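Local coordinates for protein gamma-D-glutamyl-L-lysine dipeptidyl-peptidase (Bacillus cereus ATCC 10987, PDB 3H41) that probably cleaves gamma-D-glutamyl-L-lysine bonds in murein peptides as a C40-family cysteine peptidase, releasing the dipeptide L-Ala-gamma-D-Glu during peptidoglycan breakdown, at residues Ser7-Asp12 and Lys103-Asn108; Val13-Leu18 and Val37-Trp42; Leu60-Leu65 and Glu94-Trp99; Gln68-Val73 and Val82-Gln87. All blocks are in the same frame, centred on the assembly; numbering follows the deposited sequence.

Interaction 1: residues Ser7-Asp12 and Lys103-Asn108; sequences SKAFID and KQLTYN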
loop_
_atom_site.group_PDB
_atom_site.type_symbol
_atom_site.label_atom_id
_atom_site.label_comp_id
_atom_site.label_asym_id
_atom_site.label_seq_id
_atom_site.Cartn_x
_atom_site.Cartn_y
_atom_site.Cartn_z
ATOM N N SER A 7 -3.745 22.351 -3.752
ATOM C CA SER A 7 -2.790 22.186 -4.870
ATOM C C SER A 7 -2.079 20.828 -4.829
ATOM O O SER A 7 -2.283 20.030 -3.914
ATOM C CB SER A 7 -1.793 23.343 -4.899
ATOM O OG SER A 7 -0.879 23.251 -3.812
ATOM N N LYS A 8 -1.271 20.584 -5.858
ATOM C CA LYS A 8 -0.789 19.270 -6.204
ATOM C C LYS A 8 0.576 19.033 -5.559
ATOM O O LYS A 8 1.429 19.921 -5.512
ATOM C CB LYS A 8 -0.754 19.160 -7.734
ATOM C CG LYS A 8 -0.369 17.828 -8.316
ATOM C CD LYS A 8 -0.155 17.891 -9.853
ATOM C CE LYS A 8 -1.398 18.363 -10.635
ATOM N NZ LYS A 8 -2.000 17.318 -11.513
ATOM N N ALA A 9 0.772 17.860 -4.970
ATOM C CA ALA A 9 2.082 17.543 -4.458
ATOM C C ALA A 9 2.304 16.049 -4.606
ATOM O O ALA A 9 1.379 15.301 -4.929
ATOM C CB ALA A 9 2.247 18.011 -3.015
ATOM N N PHE A 10 3.539 15.641 -4.379
ATOM C CA PHE A 10 3.943 14.239 -4.515
ATOM C C PHE A 10 4.659 13.735 -3.268
ATOM O O PHE A 10 5.475 14.431 -2.693
ATOM C CB PHE A 10 4.843 14.105 -5.747
ATOM C CG PHE A 10 4.110 14.430 -7.034
ATOM C CD1 PHE A 10 3.357 13.467 -7.691
ATOM C CD2 PHE A 10 4.087 15.713 -7.501
ATOM C CE1 PHE A 10 2.640 13.767 -8.848
ATOM C CE2 PHE A 10 3.374 16.027 -8.655
ATOM C CZ PHE A 10 2.650 15.057 -9.321
ATOM N N ILE A 11 4.407 12.487 -2.905
ATOM C CA ILE A 11 5.134 11.850 -1.802
ATOM C C ILE A 11 6.630 11.756 -2.095
ATOM O O ILE A 11 7.017 11.260 -3.148
ATOM C CB ILE A 11 4.564 10.436 -1.533
ATOM C CG1 ILE A 11 3.063 10.513 -1.290
ATOM C CG2 ILE A 11 5.303 9.752 -0.372
ATOM C CD1 ILE A 11 2.609 11.363 -0.129
ATOM N N ASP A 12 7.450 12.209 -1.141
ATOM C CA ASP A 12 8.891 12.364 -1.324
ATOM C C ASP A 12 9.667 11.393 -0.441
ATOM O O ASP A 12 10.873 11.512 -0.328
ATOM C CB ASP A 12 9.321 13.828 -1.082
ATOM C CG ASP A 12 10.753 14.123 -1.582
ATOM O OD1 ASP A 12 11.099 13.676 -2.681
ATOM O OD2 ASP A 12 11.548 14.779 -0.861
ATOM N N LYS A 103 7.098 18.180 5.156
ATOM C CA LYS A 103 8.440 17.880 4.708
ATOM C C LYS A 103 8.591 16.553 3.988
ATOM O O LYS A 103 9.655 16.304 3.414
ATOM C CB LYS A 103 9.443 17.929 5.864
ATOM C CG LYS A 103 9.236 16.889 6.965
ATOM C CD LYS A 103 10.163 17.184 8.137
ATOM C CE LYS A 103 10.102 16.127 9.212
ATOM N NZ LYS A 103 10.985 16.475 10.386
ATOM N N GLN A 104 7.530 15.743 3.998
ATOM C CA GLN A 104 7.499 14.490 3.253
ATOM C C GLN A 104 6.880 14.617 1.861
ATOM O O GLN A 104 6.694 13.603 1.185
ATOM C CB GLN A 104 6.759 13.419 4.066
ATOM C CG GLN A 104 7.569 12.947 5.273
ATOM C CD GLN A 104 6.886 11.781 5.963
ATOM O OE1 GLN A 104 5.664 11.688 5.935
ATOM N NE2 GLN A 104 7.670 10.896 6.574
ATOM N N LEU A 105 6.576 15.854 1.448
ATOM C CA LEU A 105 5.966 16.147 0.137
ATOM C C LEU A 105 6.984 16.918 -0.692
ATOM O O LEU A 105 7.876 17.577 -0.152
ATOM C CB LEU A 105 4.711 17.007 0.289
ATOM C CG LEU A 105 3.494 16.363 0.914
ATOM C CD1 LEU A 105 2.374 17.402 1.004
ATOM C CD2 LEU A 105 3.040 15.112 0.130
ATOM N N THR A 106 6.859 16.822 -2.015
ATOM C CA THR A 106 7.663 17.649 -2.878
ATOM C C THR A 106 6.833 18.027 -4.109
ATOM O O THR A 106 5.681 17.573 -4.297
ATOM C CB THR A 106 8.975 16.936 -3.277
ATOM O OG1 THR A 106 9.830 17.869 -3.944
ATOM C CG2 THR A 106 8.717 15.744 -4.155
ATOM N N TYR A 107 7.408 18.893 -4.939
ATOM C CA TYR A 107 6.823 19.172 -6.258
ATOM C C TYR A 107 7.967 19.460 -7.213
ATOM O O TYR A 107 8.811 20.290 -6.916
ATOM C CB TYR A 107 5.874 20.378 -6.228
ATOM C CG TYR A 107 5.186 20.595 -7.581
ATOM C CD1 TYR A 107 5.816 21.326 -8.600
ATOM C CD2 TYR A 107 3.978 19.993 -7.870
ATOM C CE1 TYR A 107 5.209 21.505 -9.843
ATOM C CE2 TYR A 107 3.367 20.150 -9.111
ATOM C CZ TYR A 107 3.990 20.900 -10.090
ATOM O OH TYR A 107 3.390 21.050 -11.322
ATOM N N ASN A 108 8.014 18.751 -8.326
ATOM C CA ASN A 108 8.979 19.029 -9.382
ATOM C C ASN A 108 8.219 19.016 -10.706
ATOM O O ASN A 108 7.492 18.064 -11.007
ATOM C CB ASN A 108 10.089 17.985 -9.350
ATOM C CG ASN A 108 11.106 18.177 -10.443
ATOM O OD1 ASN A 108 10.971 17.580 -11.499
ATOM N ND2 ASN A 108 12.157 18.935 -10.175
#
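Phe-10 and Thr-106 face each other as an antiparallel hydrogen-bonded pair and make the firm centre of this contact. Phe-10 N donates a hydrogen bond to Thr-106 O at 2.9 Å, and Thr-106 N donates one to Phe-10 O at 2.8 Å. Two residues on, just past the end of strand 8-11, Asp-12 N reaches Gln-104 O, also at 2.8 Å. Leu-105 sends its two methyls to different partners: CD2 packs on Ile-11 CD1 at 3.8 Å, while CD1 reaches Ala-9 CB, and strand 69-76 lies beside them through Val-70 and Val-72. Beyond the strand end, the Asp-12 carboxylate lies against the Thr-106 methyl, with Asp-12 OD1 3.5 Å from Thr-106 CG2; chi1 of -166° swings it there, and OD2 is hydrogen-bonded to Asn-35 ND2. The looser end is at Tyr-107, an exposed residue whose CD2 lies 4.1 Å from Phe-10 CE2 at the edge of the phenylalanine ring and near Lys-8 O. Its hydroxyl bonds to Gln-109, and the aliphatic part of Lys-8 passes close by while its amine pairs with Glu-69. Strand 105-106 thus closes one edge of the five-stranded sheet of the N-terminal SH3-like domain. The strand register is set by main-chain bonds, and the charged ends of Lys-8 and Asp-12 find their polar partners beyond the two segments.

Interaction 2: residues Val13-Leu18 and Val37-Trp42; sequences VSAATL and VDLWKW
The chains of Val-13 to Leu-18 and Val-37 to Trp-42 come closest at Val-13 and Val-37, whose CA atoms are 6.4 Å apart, and then diverge as one enters strand 15-19 and the other helix 39-45. No direct hydrogen bond crosses; instead a water accepts from Ser-14 N at 3.0 Å and from Val-37 N at 3.2 Å, tying the two backbones where they are nearest. Asp-38 N-caps the helix, its OD1 accepting from Lys-41 N, which lies above the carboxylate plane. Val-37 makes the largest share of the contact and meets Val-13 at about a right angle, CG1 lying 3.8 Å from Val-13 CB. Its other methyl, CG2, sits 3.1 Å from Ser-14 OG, a close approach. Leu-39 has CG beside its backbone N (chi1 -65°), which leaves CD1 3.7 Å from Ala-15 CB. Farther along, Trp-42 CZ3 comes within 4.3 Å of Thr-17 OG1, a hydroxyl that bonds to Gln-63 NE2, while the indole N-H goes to Asp-29. The contact therefore lays the start of helix 39-45 against one side of strand 15-19, with helix 30-33 touching Leu-39 and Trp-42, and strand 60-65 pairing with strand 15-19.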
loop_
_atom_site.group_PDB
_atom_site.type_symbol
_atom_site.label_atom_id
_atom_site.label_comp_id
_atom_site.label_asym_id
_atom_site.label_seq_id
_atom_site.Cartn_x
_atom_site.Cartn_y
_atom_site.Cartn_z
ATOM N N VAL A 13 8.970 10.404 0.148
ATOM C CA VAL A 13 9.623 9.407 0.983
ATOM C C VAL A 13 9.176 8.050 0.486
ATOM O O VAL A 13 8.192 7.928 -0.288
ATOM C CB VAL A 13 9.317 9.615 2.535
ATOM C CG1 VAL A 13 10.072 10.836 3.051
ATOM C CG2 VAL A 13 7.812 9.722 2.814
ATOM N N SER A 14 9.884 7.008 0.900
ATOM C CA SER A 14 9.539 5.661 0.395
ATOM C C SER A 14 8.070 5.346 0.687
ATOM O O SER A 14 7.322 4.921 -0.200
ATOM C CB SER A 14 10.459 4.600 0.957
ATOM O OG SER A 14 10.419 4.633 2.379
ATOM N N ALA A 15 7.652 5.599 1.914
ATOM C CA ALA A 15 6.241 5.594 2.237
ATOM C C ALA A 15 5.916 6.604 3.351
ATOM O O ALA A 15 6.642 6.706 4.370
ATOM C CB ALA A 15 5.740 4.179 2.554
ATOM N N ALA A 16 4.897 7.426 3.081
ATOM C CA ALA A 16 4.368 8.387 4.059
ATOM C C ALA A 16 3.179 7.787 4.796
ATOM O O ALA A 16 2.280 7.228 4.197
ATOM C CB ALA A 16 3.946 9.687 3.404
ATOM N N THR A 17 3.154 7.999 6.107
ATOM C CA THR A 17 2.074 7.527 6.950
ATOM C C THR A 17 1.177 8.719 7.246
ATOM O O THR A 17 1.668 9.775 7.660
ATOM C CB THR A 17 2.692 6.966 8.224
ATOM O OG1 THR A 17 3.548 5.873 7.854
ATOM C CG2 THR A 17 1.608 6.454 9.188
ATOM N N LEU A 18 -0.115 8.542 6.968
ATOM C CA LEU A 18 -1.101 9.564 7.184
ATOM C C LEU A 18 -1.872 9.315 8.494
ATOM O O LEU A 18 -2.331 8.200 8.774
ATOM C CB LEU A 18 -2.072 9.613 6.005
ATOM C CG LEU A 18 -1.536 10.404 4.784
ATOM C CD1 LEU A 18 -0.380 9.684 4.121
ATOM C CD2 LEU A 18 -2.712 10.609 3.813
ATOM N N VAL A 37 12.457 8.527 5.664
ATOM C CA VAL A 37 11.905 7.662 6.700
ATOM C C VAL A 37 12.847 6.515 7.016
ATOM O O VAL A 37 13.713 6.190 6.209
ATOM C CB VAL A 37 10.529 7.084 6.274
ATOM C CG1 VAL A 37 9.494 8.207 6.103
ATOM C CG2 VAL A 37 10.586 6.206 4.999
ATOM N N ASP A 38 12.649 5.872 8.176
ATOM C CA ASP A 38 13.197 4.535 8.406
ATOM C C ASP A 38 12.119 3.621 8.968
ATOM O O ASP A 38 11.920 3.532 10.180
ATOM C CB ASP A 38 14.419 4.589 9.323
ATOM C CG ASP A 38 15.098 3.233 9.466
ATOM O OD1 ASP A 38 14.530 2.159 9.100
ATOM O OD2 ASP A 38 16.216 3.245 9.964
ATOM N N LEU A 39 11.399 2.966 8.074
ATOM C CA LEU A 39 10.208 2.224 8.455
ATOM C C LEU A 39 10.499 0.859 9.061
ATOM O O LEU A 39 9.637 0.323 9.777
ATOM C CB LEU A 39 9.257 2.082 7.259
ATOM C CG LEU A 39 8.681 3.428 6.762
ATOM C CD1 LEU A 39 7.808 3.293 5.514
ATOM C CD2 LEU A 39 7.910 4.145 7.868
ATOM N N TRP A 40 11.659 0.275 8.770
ATOM C CA TRP A 40 12.086 -0.921 9.505
ATOM C C TRP A 40 12.421 -0.564 10.959
ATOM O O TRP A 40 12.013 -1.265 11.888
ATOM C CB TRP A 40 13.256 -1.658 8.840
ATOM C CG TRP A 40 12.961 -2.254 7.499
ATOM C CD1 TRP A 40 13.653 -2.028 6.369
ATOM C CD2 TRP A 40 11.879 -3.157 7.132
ATOM N NE1 TRP A 40 13.127 -2.737 5.334
ATOM C CE2 TRP A 40 12.025 -3.426 5.769
ATOM C CE3 TRP A 40 10.828 -3.760 7.825
ATOM C CZ2 TRP A 40 11.162 -4.252 5.077
ATOM C CZ3 TRP A 40 9.971 -4.619 7.140
ATOM C CH2 TRP A 40 10.135 -4.839 5.772
ATOM N N LYS A 41 13.161 0.515 11.180
ATOM C CA LYS A 41 13.340 1.006 12.537
ATOM C C LYS A 41 12.017 1.276 13.237
ATOM O O LYS A 41 11.847 0.895 14.395
ATOM C CB LYS A 41 14.158 2.282 12.581
ATOM C CG LYS A 41 14.429 2.751 14.001
ATOM C CD LYS A 41 15.055 4.157 14.054
ATOM C CE LYS A 41 16.528 4.147 14.328
ATOM N NZ LYS A 41 16.917 5.444 14.972
ATOM N N TRP A 42 11.073 1.921 12.554
ATOM C CA TRP A 42 9.782 2.217 13.170
ATOM C C TRP A 42 9.055 0.953 13.646
ATOM O O TRP A 42 8.734 0.813 14.834
ATOM C CB TRP A 42 8.895 2.949 12.195
ATOM C CG TRP A 42 7.572 3.345 12.743
ATOM C CD1 TRP A 42 7.334 3.973 13.938
ATOM C CD2 TRP A 42 6.319 3.237 12.090
ATOM N NE1 TRP A 42 5.994 4.216 14.079
ATOM C CE2 TRP A 42 5.345 3.793 12.957
ATOM C CE3 TRP A 42 5.896 2.675 10.866
ATOM C CZ2 TRP A 42 3.990 3.813 12.638
ATOM C CZ3 TRP A 42 4.569 2.712 10.545
ATOM C CH2 TRP A 42 3.617 3.284 11.412
HETATM O O HOH W 1 12.267 7.875 2.522
#

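Interaction 3: residues Leu60-Leu65 and Glu94-Trp99; sequences LETQAL and EGYPGW. With ALA (alanine), chain B.
Glu-61 and Tyr-96 cross at about a right angle, the carboxylate and the phenol ring turned 73° from each other, and this pairing shapes the contact between two strands whose directions differ by 103°. Glu-61 is bent at chi2 (-76°), which lays its chain along the backbone of Pro-97 and Gly-98: CG rests 3.3 Å from Pro-97 O and 3.9 Å from Gly-98 CA. Pro-97 O is buried here without a polar partner. The carboxylate reaches the rim of the tyrosine, with Glu-61 OE1 3.6 Å from Tyr-96 CE1, and the same oxygen forms a salt bridge with Arg-91. Thr-62 covers one face of the ring, its CB above the face and Thr-62 CG2 3.8 Å from Tyr-96 CD1, while its hydroxyl bonds to Gln-87 and Arg-233. Beyond these two residues the tyrosine OH projects to Asp-234. No hydrogen bond joins the two segments, but both reach the bound alanine. Its amino group donates to Glu-61 O at 2.7 Å and lies 2.9 Å from Tyr-96 OH, and Asp-234 also bonds to the alanine. Glu-61 and Tyr-96 are both substrate-binding residues, so the SH3-like domain supplies one wall of the substrate pocket and meets Asp-234 of the NlpC/P60 domain there, an arrangement consistent with recognition of a free N-terminal L-Ala.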
loop_
_atom_site.group_PDB
_atom_site.type_symbol
_atom_site.label_atom_id
_atom_site.label_comp_id
_atom_site.label_asym_id
_atom_site.label_seq_id
_atom_site.Cartn_x
_atom_site.Cartn_y
_atom_site.Cartn_z
ATOM N N LEU A 60 -4.191 6.333 12.708
ATOM C CA LEU A 60 -3.748 6.287 11.309
ATOM C C LEU A 60 -4.870 6.126 10.288
ATOM O O LEU A 60 -5.923 5.546 10.554
ATOM C CB LEU A 60 -2.770 5.133 11.106
ATOM C CG LEU A 60 -1.521 5.091 11.991
ATOM C CD1 LEU A 60 -0.562 3.909 11.606
ATOM C CD2 LEU A 60 -0.765 6.442 12.033
ATOM N N GLU A 61 -4.581 6.605 9.085
ATOM C CA GLU A 61 -5.511 6.565 7.973
ATOM C C GLU A 61 -5.056 5.612 6.897
ATOM O O GLU A 61 -5.794 4.719 6.518
ATOM C CB GLU A 61 -5.635 7.966 7.383
ATOM C CG GLU A 61 -6.319 8.964 8.298
ATOM C CD GLU A 61 -7.831 8.779 8.365
ATOM O OE1 GLU A 61 -8.363 7.692 8.004
ATOM O OE2 GLU A 61 -8.495 9.747 8.791
ATOM N N THR A 62 -3.846 5.833 6.382
ATOM C CA THR A 62 -3.329 5.045 5.282
ATOM C C THR A 62 -1.840 5.330 5.123
ATOM O O THR A 62 -1.261 6.062 5.901
ATOM C CB THR A 62 -4.070 5.328 3.954
ATOM O OG1 THR A 62 -3.693 4.347 2.960
ATOM C CG2 THR A 62 -3.796 6.761 3.469
ATOM N N GLN A 63 -1.225 4.725 4.131
ATOM C CA GLN A 63 0.112 5.124 3.750
ATOM C C GLN A 63 0.133 5.345 2.261
ATOM O O GLN A 63 -0.637 4.697 1.538
ATOM C CB GLN A 63 1.131 4.047 4.118
ATOM C CG GLN A 63 1.395 3.879 5.649
ATOM C CD GLN A 63 2.405 2.786 5.913
ATOM O OE1 GLN A 63 2.388 1.737 5.239
ATOM N NE2 GLN A 63 3.327 3.030 6.853
ATOM N N ALA A 64 0.994 6.263 1.805
ATOM C CA ALA A 64 1.126 6.583 0.378
ATOM C C ALA A 64 2.572 6.407 -0.012
ATOM O O ALA A 64 3.473 6.777 0.761
ATOM C CB ALA A 64 0.658 8.011 0.098
ATOM N N LEU A 65 2.805 5.839 -1.192
ATOM C CA LEU A 65 4.180 5.550 -1.624
ATOM C C LEU A 65 4.884 6.704 -2.359
ATOM O O LEU A 65 4.235 7.538 -2.992
ATOM C CB LEU A 65 4.210 4.325 -2.536
ATOM C CG LEU A 65 3.590 3.014 -2.008
ATOM C CD1 LEU A 65 3.757 1.846 -3.022
ATOM C CD2 LEU A 65 4.159 2.669 -0.626
ATOM N N GLU A 94 -12.123 12.635 -4.067
ATOM C CA GLU A 94 -10.835 12.930 -4.712
ATOM C C GLU A 94 -9.689 12.031 -4.254
ATOM O O GLU A 94 -8.737 11.810 -4.989
ATOM C CB GLU A 94 -10.427 14.379 -4.469
ATOM C CG GLU A 94 -9.258 14.822 -5.361
ATOM C CD GLU A 94 -9.046 16.336 -5.391
ATOM O OE1 GLU A 94 -9.797 17.078 -4.707
ATOM O OE2 GLU A 94 -8.117 16.773 -6.107
ATOM N N GLY A 95 -9.764 11.530 -3.032
ATOM C CA GLY A 95 -8.680 10.710 -2.503
ATOM C C GLY A 95 -8.848 10.404 -1.026
ATOM O O GLY A 95 -9.766 10.912 -0.376
ATOM N N TYR A 96 -7.925 9.599 -0.508
ATOM C CA TYR A 96 -7.966 9.142 0.876
ATOM C C TYR A 96 -7.396 10.208 1.768
ATOM O O TYR A 96 -6.266 10.652 1.566
ATOM C CB TYR A 96 -7.194 7.810 1.071
ATOM C CG TYR A 96 -7.771 7.023 2.221
ATOM C CD1 TYR A 96 -7.504 7.389 3.524
ATOM C CD2 TYR A 96 -8.630 5.942 2.014
ATOM C CE1 TYR A 96 -8.034 6.713 4.565
ATOM C CE2 TYR A 96 -9.184 5.254 3.087
ATOM C CZ TYR A 96 -8.875 5.661 4.371
ATOM O OH TYR A 96 -9.389 5.054 5.493
ATOM N N PRO A 97 -8.177 10.647 2.763
ATOM C CA PRO A 97 -7.737 11.768 3.571
ATOM C C PRO A 97 -6.854 11.392 4.753
ATOM O O PRO A 97 -6.991 10.313 5.332
ATOM C CB PRO A 97 -9.040 12.344 4.055
ATOM C CG PRO A 97 -9.871 11.138 4.283
ATOM C CD PRO A 97 -9.561 10.260 3.088
ATOM N N GLY A 98 -5.964 12.299 5.109
ATOM C CA GLY A 98 -5.223 12.188 6.344
ATOM C C GLY A 98 -4.130 13.221 6.465
ATOM O O GLY A 98 -3.866 13.937 5.545
ATOM N N TRP A 99 -3.490 13.252 7.623
ATOM C CA TRP A 99 -2.485 14.253 7.963
ATOM C C TRP A 99 -1.083 13.668 7.927
ATOM O O TRP A 99 -0.839 12.532 8.392
ATOM C CB TRP A 99 -2.774 14.824 9.359
ATOM C CG TRP A 99 -4.038 15.598 9.444
ATOM C CD1 TRP A 99 -5.289 15.119 9.688
ATOM C CD2 TRP A 99 -4.166 17.029 9.336
ATOM N NE1 TRP A 99 -6.200 16.169 9.687
ATOM C CE2 TRP A 99 -5.530 17.345 9.485
ATOM C CE3 TRP A 99 -3.256 18.059 9.100
ATOM C CZ2 TRP A 99 -6.009 18.657 9.428
ATOM C CZ3 TRP A 99 -3.735 19.371 9.038
ATOM C CH2 TRP A 99 -5.094 19.655 9.202
HETATM N N ALA B . -7.814 2.929 6.782
HETATM C CA ALA B . -7.237 1.735 7.544
HETATM C C ALA B . -8.339 0.742 7.894
HETATM O O ALA B . -9.503 1.132 8.058
HETATM C CB ALA B . -6.551 2.189 8.829
#

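Interaction 4: residues Gln68-Val73 and Val82-Gln87; sequences QEVTVV and VLVHGQ
A beta hairpin formed by strands 69-76 and 79-84 makes up this contact, with a type II turn, Val-84 to Gln-87, leading out of its second strand. Thr-71 and Leu-83 are the hydrogen-bonded pair, Thr-71 N to Leu-83 O at 3.0 Å and Leu-83 N to Thr-71 O at 2.9 Å; past them His-85 N donates to Glu-69 O. The imidazole of His-85 turns back over the neighbouring strand. Its NE2 donates to Thr-71 OG1 at 2.7 Å, the oxygen lying in the ring plane and also hydrogen-bonded to Glu-94, while one ring face looks onto the peptide link of Glu-69 to Val-70. Glu-69 OE2 makes a close approach of 3.2 Å to His-85 CE1, the carboxylate turned 46° from the ring. At the turn Gln-68, extended beyond CG, sends NE2 to His-85 O at 3.0 Å, and a water accepts from both Gln-68 NE2 and Gln-87 NE2; Gln-87 OE1 bonds to Thr-62 OG1. The opposite face of the sheet is apolar: Val-70 CB lies 3.9 Å from Val-82 CB, with Val-84 alongside. Strands 8-11 and 96-101 flank the hairpin in the five-stranded sheet, and Leu-18 of strand 15-19 packs on Val-82 and Val-84.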
loop_
_atom_site.group_PDB
_atom_site.type_symbol
_atom_site.label_atom_id
_atom_site.label_comp_id
_atom_site.label_asym_id
_atom_site.label_seq_id
_atom_site.Cartn_x
_atom_site.Cartn_y
_atom_site.Cartn_z
ATOM N N GLN A 68 3.522 8.978 -5.320
ATOM C CA GLN A 68 2.070 9.037 -5.375
ATOM C C GLN A 68 1.635 10.504 -5.269
ATOM O O GLN A 68 2.273 11.301 -4.549
ATOM C CB GLN A 68 1.454 8.182 -4.255
ATOM C CG GLN A 68 -0.010 7.826 -4.441
ATOM C CD GLN A 68 -0.439 6.533 -3.702
ATOM O OE1 GLN A 68 0.333 5.917 -2.917
ATOM N NE2 GLN A 68 -1.674 6.106 -3.976
ATOM N N GLU A 69 0.602 10.858 -6.045
ATOM C CA GLU A 69 0.116 12.236 -6.087
ATOM C C GLU A 69 -0.925 12.451 -4.990
ATOM O O GLU A 69 -1.729 11.568 -4.708
ATOM C CB GLU A 69 -0.526 12.539 -7.425
ATOM C CG GLU A 69 -0.829 14.026 -7.630
ATOM C CD GLU A 69 -1.333 14.333 -9.050
ATOM O OE1 GLU A 69 -0.778 13.776 -10.024
ATOM O OE2 GLU A 69 -2.276 15.136 -9.191
ATOM N N VAL A 70 -0.904 13.638 -4.403
ATOM C CA VAL A 70 -1.871 14.015 -3.414
ATOM C C VAL A 70 -2.399 15.429 -3.736
ATOM O O VAL A 70 -1.715 16.212 -4.407
ATOM C CB VAL A 70 -1.280 14.009 -1.954
ATOM C CG1 VAL A 70 -0.596 12.637 -1.626
ATOM C CG2 VAL A 70 -0.339 15.190 -1.704
ATOM N N THR A 71 -3.595 15.725 -3.226
ATOM C CA THR A 71 -4.113 17.091 -3.189
ATOM C C THR A 71 -3.967 17.635 -1.764
ATOM O O THR A 71 -4.496 17.032 -0.830
ATOM C CB THR A 71 -5.599 17.146 -3.616
ATOM O OG1 THR A 71 -5.753 16.558 -4.921
ATOM C CG2 THR A 71 -6.170 18.659 -3.551
ATOM N N VAL A 72 -3.250 18.744 -1.599
ATOM C CA VAL A 72 -3.083 19.370 -0.287
ATOM C C VAL A 72 -4.314 20.237 -0.027
ATOM O O VAL A 72 -4.626 21.142 -0.832
ATOM C CB VAL A 72 -1.763 20.168 -0.152
ATOM C CG1 VAL A 72 -1.580 20.690 1.268
ATOM C CG2 VAL A 72 -0.556 19.330 -0.578
ATOM N N VAL A 73 -5.030 19.937 1.062
ATOM C CA VAL A 73 -6.284 20.634 1.393
ATOM C C VAL A 73 -6.288 21.500 2.670
ATOM O O VAL A 73 -7.183 22.331 2.844
ATOM C CB VAL A 73 -7.477 19.637 1.449
ATOM C CG1 VAL A 73 -7.699 18.954 0.059
ATOM C CG2 VAL A 73 -7.296 18.613 2.557
ATOM N N VAL A 82 -4.044 15.962 3.371
ATOM C CA VAL A 82 -3.933 15.604 1.947
ATOM C C VAL A 82 -4.987 14.584 1.585
ATOM O O VAL A 82 -5.542 13.912 2.460
ATOM C CB VAL A 82 -2.494 15.113 1.562
ATOM C CG1 VAL A 82 -1.442 16.090 2.029
ATOM C CG2 VAL A 82 -2.160 13.725 2.143
ATOM N N LEU A 83 -5.339 14.547 0.309
ATOM C CA LEU A 83 -6.145 13.479 -0.252
ATOM C C LEU A 83 -5.258 12.656 -1.197
ATOM O O LEU A 83 -4.730 13.180 -2.192
ATOM C CB LEU A 83 -7.362 14.035 -1.023
ATOM C CG LEU A 83 -8.192 15.058 -0.246
ATOM C CD1 LEU A 83 -9.348 15.597 -1.135
ATOM C CD2 LEU A 83 -8.712 14.447 1.066
ATOM N N VAL A 84 -5.112 11.368 -0.890
ATOM C CA VAL A 84 -4.251 10.486 -1.656
ATOM C C VAL A 84 -4.976 9.958 -2.872
ATOM O O VAL A 84 -5.972 9.226 -2.781
ATOM C CB VAL A 84 -3.724 9.290 -0.803
ATOM C CG1 VAL A 84 -2.786 8.378 -1.674
ATOM C CG2 VAL A 84 -3.001 9.788 0.510
ATOM N N HIS A 85 -4.481 10.326 -4.037
ATOM C CA HIS A 85 -5.124 9.903 -5.269
ATOM C C HIS A 85 -4.835 8.407 -5.423
ATOM O O HIS A 85 -3.732 7.924 -5.096
ATOM C CB HIS A 85 -4.520 10.630 -6.480
ATOM C CG HIS A 85 -4.707 12.124 -6.476
ATOM N ND1 HIS A 85 -4.487 12.900 -7.600
ATOM C CD2 HIS A 85 -5.101 12.979 -5.505
ATOM C CE1 HIS A 85 -4.739 14.166 -7.314
ATOM N NE2 HIS A 85 -5.092 14.246 -6.044
ATOM N N GLY A 86 -5.827 7.688 -5.915
ATOM C CA GLY A 86 -5.649 6.281 -6.244
ATOM C C GLY A 86 -5.959 5.333 -5.112
ATOM O O GLY A 86 -5.752 4.129 -5.248
ATOM N N GLN A 87 -6.491 5.877 -4.015
ATOM C CA GLN A 87 -6.949 5.084 -2.902
ATOM C C GLN A 87 -8.417 5.379 -2.672
ATOM O O GLN A 87 -8.775 6.269 -1.901
ATOM C CB GLN A 87 -6.090 5.357 -1.668
ATOM C CG GLN A 87 -4.650 4.845 -1.836
ATOM C CD GLN A 87 -3.874 4.835 -0.527
ATOM O OE1 GLN A 87 -4.421 5.156 0.535
ATOM N NE2 GLN A 87 -2.580 4.501 -0.602
HETATM O O HOH W 2 -2.378 2.987 -3.430
#

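In the fold
All four contacts lie in the N-terminal part of the monomer, which holds the first SH3-like domain. Interaction 1 spans the longest loop of chain and encloses the others; interaction 2 closes before interaction 3 opens, and interaction 4 is nested inside interaction 3. Interactions 1 and 4 belong to one antiparallel sheet, their centres about 10 Å apart, joined by backbone bonds between strands 8-11 and 69-76. Strand 96-101 of interaction 3 is the sheet's other edge, and the centres of interactions 3 and 4 are about 7 Å apart. Interaction 2 adds strand 15-19, which pairs with strand 60-65. The packing thus runs continuously from the sheet's edge to the substrate pocket.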